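Local coordinates for protein imine reductase (Bacillus cereus, PDB 4D3D) that catalyses the NADPH-dependent, S-selective reduction of the cyclic imine 2-methylpyrroline, probably through a Rossmann-type cofactor domain joined to a helical C-terminal domain, at residues N211-T214 against A215-L219; L280-F283 against R284-M287. All blocks are in the same frame, centred on the assembly; numbering follows the deposited sequence.

Interaction 1 (N211-T214 against A215-L219); sequences NGIT and AEQFL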
ATOM      1  N   ASN B 211      21.418  -4.434  -2.705  1.00 28.27           N
ATOM      2  CA  ASN B 211      21.763  -5.829  -3.064  1.00 27.67           C
ATOM      3  C   ASN B 211      22.021  -6.009  -4.538  1.00 28.90           C
ATOM      4  O   ASN B 211      22.015  -7.154  -5.085  1.00 32.31           O
ATOM      5  CB  ASN B 211      20.656  -6.726  -2.580  1.00 28.17           C
ATOM      6  CG  ASN B 211      20.725  -6.961  -1.090  1.00 31.73           C
ATOM      7  OD1 ASN B 211      21.367  -7.946  -0.626  1.00 36.17           O
ATOM      8  ND2 ASN B 211      20.065  -6.132  -0.314  1.00 27.87           N
ATOM      9  N   GLY B 212      22.184  -4.907  -5.238  1.00 29.31           N
ATOM     10  CA  GLY B 212      22.527  -4.941  -6.637  1.00 31.68           C
ATOM     11  C   GLY B 212      21.422  -5.013  -7.652  1.00 33.21           C
ATOM     12  O   GLY B 212      21.670  -5.170  -8.843  1.00 35.39           O
ATOM     13  N   ILE B 213      20.169  -4.847  -7.226  1.00 25.32           N
ATOM     14  CA  ILE B 213      19.057  -5.016  -8.134  1.00 22.68           C
ATOM     15  C   ILE B 213      18.477  -3.664  -8.503  1.00 25.74           C
ATOM     16  O   ILE B 213      18.241  -2.817  -7.626  1.00 25.62           O
ATOM     17  CB  ILE B 213      17.942  -5.861  -7.433  1.00 24.87           C
ATOM     18  CG1 ILE B 213      18.413  -7.259  -7.007  1.00 29.92           C
ATOM     19  CG2 ILE B 213      16.728  -5.957  -8.303  1.00 25.59           C
ATOM     20  CD1 ILE B 213      19.058  -8.026  -8.147  1.00 30.48           C
ATOM     21  N   THR B 214      18.130  -3.488  -9.761  1.00 22.24           N
ATOM     22  CA  THR B 214      17.606  -2.234 -10.295  1.00 22.50           C
ATOM     23  C   THR B 214      16.066  -2.111 -10.194  1.00 23.61           C
ATOM     24  O   THR B 214      15.340  -3.101  -9.940  1.00 21.19           O
ATOM     25  CB  THR B 214      17.965  -2.026 -11.767  1.00 26.90           C
ATOM     26  OG1 THR B 214      17.327  -3.004 -12.590  1.00 26.58           O
ATOM     27  CG2 THR B 214      19.473  -2.149 -11.898  1.00 27.53           C
ATOM     28  N   ALA B 215      15.562  -0.895 -10.413  1.00 23.96           N
ATOM     29  CA  ALA B 215      14.138  -0.740 -10.477  1.00 22.06           C
ATOM     30  C   ALA B 215      13.533  -1.484 -11.655  1.00 23.23           C
ATOM     31  O   ALA B 215      12.455  -2.023 -11.560  1.00 19.95           O
ATOM     32  CB  ALA B 215      13.745   0.709 -10.503  1.00 23.33           C
ATOM     33  N   GLU B 216      14.272  -1.566 -12.771  1.00 23.75           N
ATOM     34  CA  GLU B 216      13.769  -2.339 -13.929  1.00 23.93           C
ATOM     35  C   GLU B 216      13.597  -3.832 -13.618  1.00 21.65           C
ATOM     36  O   GLU B 216      12.555  -4.436 -13.984  1.00 23.79           O
ATOM     37  CB  GLU B 216      14.746  -2.127 -15.130  1.00 26.66           C
ATOM     38  CG  GLU B 216      14.254  -2.829 -16.405  1.00 33.61           C
ATOM     39  CD  GLU B 216      13.004  -2.186 -16.998  1.00 46.03           C
ATOM     40  OE1 GLU B 216      12.676  -1.011 -16.640  1.00 58.61           O
ATOM     41  OE2 GLU B 216      12.345  -2.851 -17.828  1.00 54.25           O
ATOM     42  N   GLN B 217      14.517  -4.368 -12.871  1.00 22.32           N
ATOM     43  CA  GLN B 217      14.487  -5.768 -12.392  1.00 23.80           C
ATOM     44  C   GLN B 217      13.319  -5.998 -11.406  1.00 22.94           C
ATOM     45  O   GLN B 217      12.589  -6.987 -11.515  1.00 22.12           O
ATOM     46  CB  GLN B 217      15.773  -6.156 -11.740  1.00 26.46           C
ATOM     47  CG  GLN B 217      16.934  -6.374 -12.727  1.00 28.50           C
ATOM     48  CD  GLN B 217      18.219  -6.732 -12.007  1.00 28.49           C
ATOM     49  OE1 GLN B 217      18.799  -5.919 -11.316  1.00 29.88           O
ATOM     50  NE2 GLN B 217      18.677  -7.965 -12.183  1.00 32.58           N
ATOM     51  N   PHE B 218      13.120  -5.029 -10.511  1.00 21.79           N
ATOM     52  CA  PHE B 218      12.036  -5.126  -9.517  1.00 19.73           C
ATOM     53  C   PHE B 218      10.657  -4.891 -10.060  1.00 19.22           C
ATOM     54  O   PHE B 218       9.673  -5.448  -9.506  1.00 19.67           O
ATOM     55  CB  PHE B 218      12.376  -4.154  -8.336  1.00 18.76           C
ATOM     56  CG  PHE B 218      11.460  -4.252  -7.147  1.00 18.42           C
ATOM     57  CD1 PHE B 218      10.892  -5.447  -6.716  1.00 20.22           C
ATOM     58  CD2 PHE B 218      11.270  -3.099  -6.339  1.00 19.49           C
ATOM     59  CE1 PHE B 218      10.118  -5.489  -5.575  1.00 21.84           C
ATOM     60  CE2 PHE B 218      10.503  -3.142  -5.200  1.00 21.26           C
ATOM     61  CZ  PHE B 218       9.913  -4.332  -4.826  1.00 21.24           C
ATOM     62  N   LEU B 219      10.519  -4.067 -11.122  1.00 19.26           N
ATOM     63  CA  LEU B 219       9.268  -3.693 -11.706  1.00 19.50           C
ATOM     64  C   LEU B 219       8.155  -4.754 -11.774  1.00 19.20           C
ATOM     65  O   LEU B 219       7.062  -4.559 -11.250  1.00 19.73           O
ATOM     66  CB  LEU B 219       9.488  -3.075 -13.124  1.00 21.13           C
ATOM     67  CG  LEU B 219       8.302  -2.702 -13.948  1.00 25.97           C
ATOM     68  CD1 LEU B 219       7.394  -1.673 -13.279  1.00 26.39           C
ATOM     69  CD2 LEU B 219       8.711  -2.215 -15.371  1.00 31.07           C
TER
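Thr214 and Gln217 bind each other twice, each lending its side chain to the other's backbone. The hydroxyl OG1 of Thr214 accepts from the backbone N of Gln217 at 3.1 Å, and the amide oxygen OE1 of Gln217 accepts in return from the backbone N of Thr214 at 3.0 Å. The second bond is nearly straight, with 165° at the hydrogen, and its donor lies 17° off the carbonyl plane of the amide. The torsions make the exchange possible. With chi1 at 66°, Thr214 sets OG1 between its own N and carbonyl carbon, where it faces the N-H of Gln217 in the first turn, while the extended chain of Gln217 runs back across the threonine until OE1 reaches the N-H of Thr214, in the loop before the helix. The main chain adds a third link, the first alpha-helical bond, from Phe218 N to Thr214 O at 3.0 Å.

Beside this polar pair, Ile213 crosses the glutamine at about a right angle, its CG2 resting 3.6 Å from Gln217 CB. In the next shell, Asn209 ND2 binds the carbonyl of Ile213, and Asp241 of the second subunit takes the N-H groups of Ala215 and Glu216, so a carboxylate from across the dimer shares in capping the helix. Gly212, with its positive phi, is the C-prime residue of a Schellman motif closing helix 182-210. The short loop between helices 182-210 and 215-242 combines two standard helix-end motifs: a Schellman ending and, two residues after its glycine, a capping box with Thr214 as N-cap.

Interaction 2 (L280-F283 against R284-M287); sequences LEVF and RRGM
A single water joins Glu281 to Arg284, one turn apart in sequence: it donates to Glu281 OE1 at 3.0 Å and accepts from Arg284 NE at 3.1 Å, lying at the edge of the guanidinium and in its plane. The bridge spans opposite charges that do not meet directly, since OE1 of Glu281 and NE of Arg284 are 4.9 Å apart. The backbone carries the regular helical bonds, such as Arg284 N to Leu280 O at 2.9 Å and Arg285 N to Glu281 O at 3.0 Å.

Arg285 meets the same glutamate through its aliphatic part. The glutamate chain bends at chi2 (61°), which brings OE2 of Glu281 alongside the methylenes of Arg285, 3.5 Å from CG. The two side chains cross at about a right angle, yet their carboxylate and guanidinium planes are only 15° apart. The arginine chain passes Glu281 O, 3.2 Å from CG of Arg285, and bends at chi3 (68°), carrying its charged end to Asp272 of the second subunit, with which NH2 forms a salt bridge; OE2 of Glu281 stays 4.8 Å from NE of Arg285, close enough for an attraction that is probably modest.

On the buried side, Phe283 and Val282 point their CB atoms away from residues 284-287. The ring of Phe283 packs edge-to-face with Trp195 of the second subunit, and both residues touch Leu199 of that chain. Helix 274-288 thus packs within its own domain and against the second subunit: Leu280, Phe283, Arg284 and Met287 lie along helix 252-268, while Val282 and Arg285 meet helix 300-304 through Phe303 and Ile302.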
ATOM      1  N   LEU B 280       6.164  -2.807  12.509  1.00 14.46           N
ATOM      2  CA  LEU B 280       6.497  -3.778  13.549  1.00 15.79           C
ATOM      3  C   LEU B 280       5.842  -3.396  14.914  1.00 17.30           C
ATOM      4  O   LEU B 280       5.282  -4.232  15.595  1.00 16.24           O
ATOM      5  CB  LEU B 280       8.034  -3.870  13.730  1.00 17.69           C
ATOM      6  CG  LEU B 280       8.492  -4.892  14.778  1.00 20.64           C
ATOM      7  CD1 LEU B 280       7.963  -6.266  14.392  1.00 23.25           C
ATOM      8  CD2 LEU B 280       9.995  -4.861  14.920  1.00 25.41           C
ATOM      9  N   GLU B 281       5.899  -2.138  15.279  1.00 16.16           N
ATOM     10  CA  GLU B 281       5.340  -1.711  16.554  1.00 17.02           C
ATOM     11  C   GLU B 281       3.820  -1.815  16.604  1.00 16.00           C
ATOM     12  O   GLU B 281       3.230  -2.099  17.647  1.00 16.55           O
ATOM     13  CB  GLU B 281       5.846  -0.339  16.925  1.00 23.54           C
ATOM     14  CG  GLU B 281       5.288   0.202  18.287  1.00 25.92           C
ATOM     15  CD  GLU B 281       5.631  -0.633  19.550  1.00 32.26           C
ATOM     16  OE1 GLU B 281       6.550  -1.536  19.503  1.00 32.89           O
ATOM     17  OE2 GLU B 281       4.922  -0.383  20.598  1.00 37.82           O
ATOM     18  N   VAL B 282       3.143  -1.605  15.496  1.00 14.01           N
ATOM     19  CA  VAL B 282       1.697  -1.867  15.406  1.00 14.54           C
ATOM     20  C   VAL B 282       1.421  -3.354  15.714  1.00 13.61           C
ATOM     21  O   VAL B 282       0.527  -3.701  16.515  1.00 13.28           O
ATOM     22  CB  VAL B 282       1.098  -1.462  14.048  1.00 14.14           C
ATOM     23  CG1 VAL B 282      -0.355  -1.839  13.995  1.00 15.86           C
ATOM     24  CG2 VAL B 282       1.214   0.040  13.803  1.00 15.47           C
ATOM     25  N   PHE B 283       2.129  -4.238  14.999  1.00 13.37           N
ATOM     26  CA  PHE B 283       2.006  -5.703  15.242  1.00 14.02           C
ATOM     27  C   PHE B 283       2.265  -6.050  16.706  1.00 13.62           C
ATOM     28  O   PHE B 283       1.503  -6.839  17.284  1.00 15.71           O
ATOM     29  CB  PHE B 283       2.938  -6.495  14.348  1.00 12.93           C
ATOM     30  CG  PHE B 283       2.359  -6.772  12.947  1.00 15.48           C
ATOM     31  CD1 PHE B 283       2.349  -5.793  11.973  1.00 15.04           C
ATOM     32  CD2 PHE B 283       1.842  -8.012  12.652  1.00 15.03           C
ATOM     33  CE1 PHE B 283       1.727  -6.053  10.768  1.00 16.08           C
ATOM     34  CE2 PHE B 283       1.273  -8.290  11.391  1.00 15.40           C
ATOM     35  CZ  PHE B 283       1.256  -7.282  10.460  1.00 16.79           C
ATOM     36  N   ARG B 284       3.313  -5.492  17.282  1.00 14.47           N
ATOM     37  CA  ARG B 284       3.625  -5.767  18.692  1.00 16.71           C
ATOM     38  C   ARG B 284       2.546  -5.288  19.626  1.00 17.09           C
ATOM     39  O   ARG B 284       2.193  -5.999  20.576  1.00 13.96           O
ATOM     40  CB  ARG B 284       4.972  -5.241  19.076  1.00 18.25           C
ATOM     41  CG  ARG B 284       6.125  -6.001  18.453  1.00 22.74           C
ATOM     42  CD  ARG B 284       7.504  -5.753  19.064  1.00 28.25           C
ATOM     43  NE  ARG B 284       7.518  -6.189  20.509  1.00 26.71           N
ATOM     44  CZ  ARG B 284       7.734  -7.441  20.995  1.00 34.37           C
ATOM     45  NH1 ARG B 284       7.994  -8.529  20.193  1.00 34.90           N
ATOM     46  NH2 ARG B 284       7.718  -7.636  22.331  1.00 34.77           N
ATOM     47  N   ARG B 285       1.958  -4.145  19.357  1.00 16.82           N
ATOM     48  CA  ARG B 285       0.848  -3.701  20.160  1.00 17.81           C
ATOM     49  C   ARG B 285      -0.334  -4.604  20.081  1.00 15.39           C
ATOM     50  O   ARG B 285      -1.002  -4.857  21.059  1.00 18.94           O
ATOM     51  CB  ARG B 285       0.480  -2.220  19.776  1.00 16.47           C
ATOM     52  CG  ARG B 285       1.529  -1.239  20.213  1.00 21.60           C
ATOM     53  CD  ARG B 285       1.582   0.017  19.314  1.00 28.91           C
ATOM     54  NE  ARG B 285       0.452   0.803  19.456  1.00 30.81           N
ATOM     55  CZ  ARG B 285       0.104   1.832  18.635  1.00 27.76           C
ATOM     56  NH1 ARG B 285       0.746   2.173  17.434  1.00 27.30           N
ATOM     57  NH2 ARG B 285      -0.965   2.425  19.001  1.00 27.30           N
ATOM     58  N   GLY B 286      -0.639  -5.158  18.923  1.00 13.59           N
ATOM     59  CA  GLY B 286      -1.711  -6.125  18.820  1.00 15.09           C
ATOM     60  C   GLY B 286      -1.426  -7.425  19.581  1.00 14.13           C
ATOM     61  O   GLY B 286      -2.341  -8.009  20.143  1.00 15.42           O
ATOM     62  N   MET B 287      -0.200  -7.902  19.514  1.00 14.33           N
ATOM     63  CA  MET B 287       0.215  -9.092  20.260  1.00 14.09           C
ATOM     64  C   MET B 287       0.051  -8.900  21.759  1.00 14.31           C
ATOM     65  O   MET B 287      -0.541  -9.731  22.428  1.00 15.29           O
ATOM     66  CB  MET B 287       1.653  -9.444  19.895  1.00 15.46           C
ATOM     67  CG  MET B 287       1.826  -9.961  18.461  1.00 15.78           C
ATOM     68  SD  MET B 287       0.990 -11.506  18.082  1.00 16.57           S
ATOM     69  CE  MET B 287       1.827 -12.635  19.272  1.00 15.19           C
TER
HETATM   70  O   HOH W   1       6.973  -3.437  21.752  1.00 36.54           O

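Both contacts belong to the helical C-terminal domain, and both illustrate local helix chemistry completed by a dimer partner. Interaction 1 starts a helix, interaction 2 lies within a later one; their centres are 30 Å apart and their nearest atoms about 18 Å, so they do not touch. In each, an aspartate of the second subunit takes up donors of this chain: backbone N-H groups in interaction 1, a guanidinium in interaction 2. Neither contact is part of the polyether pocket: the side chains of Phe218 and Phe283 are each about 9 Å from a P4C molecule. Helix 215-242, begun by interaction 1, carries the pocket residues Ala224, Met225, Ser228, Phe232, Phe235 and Tyr236.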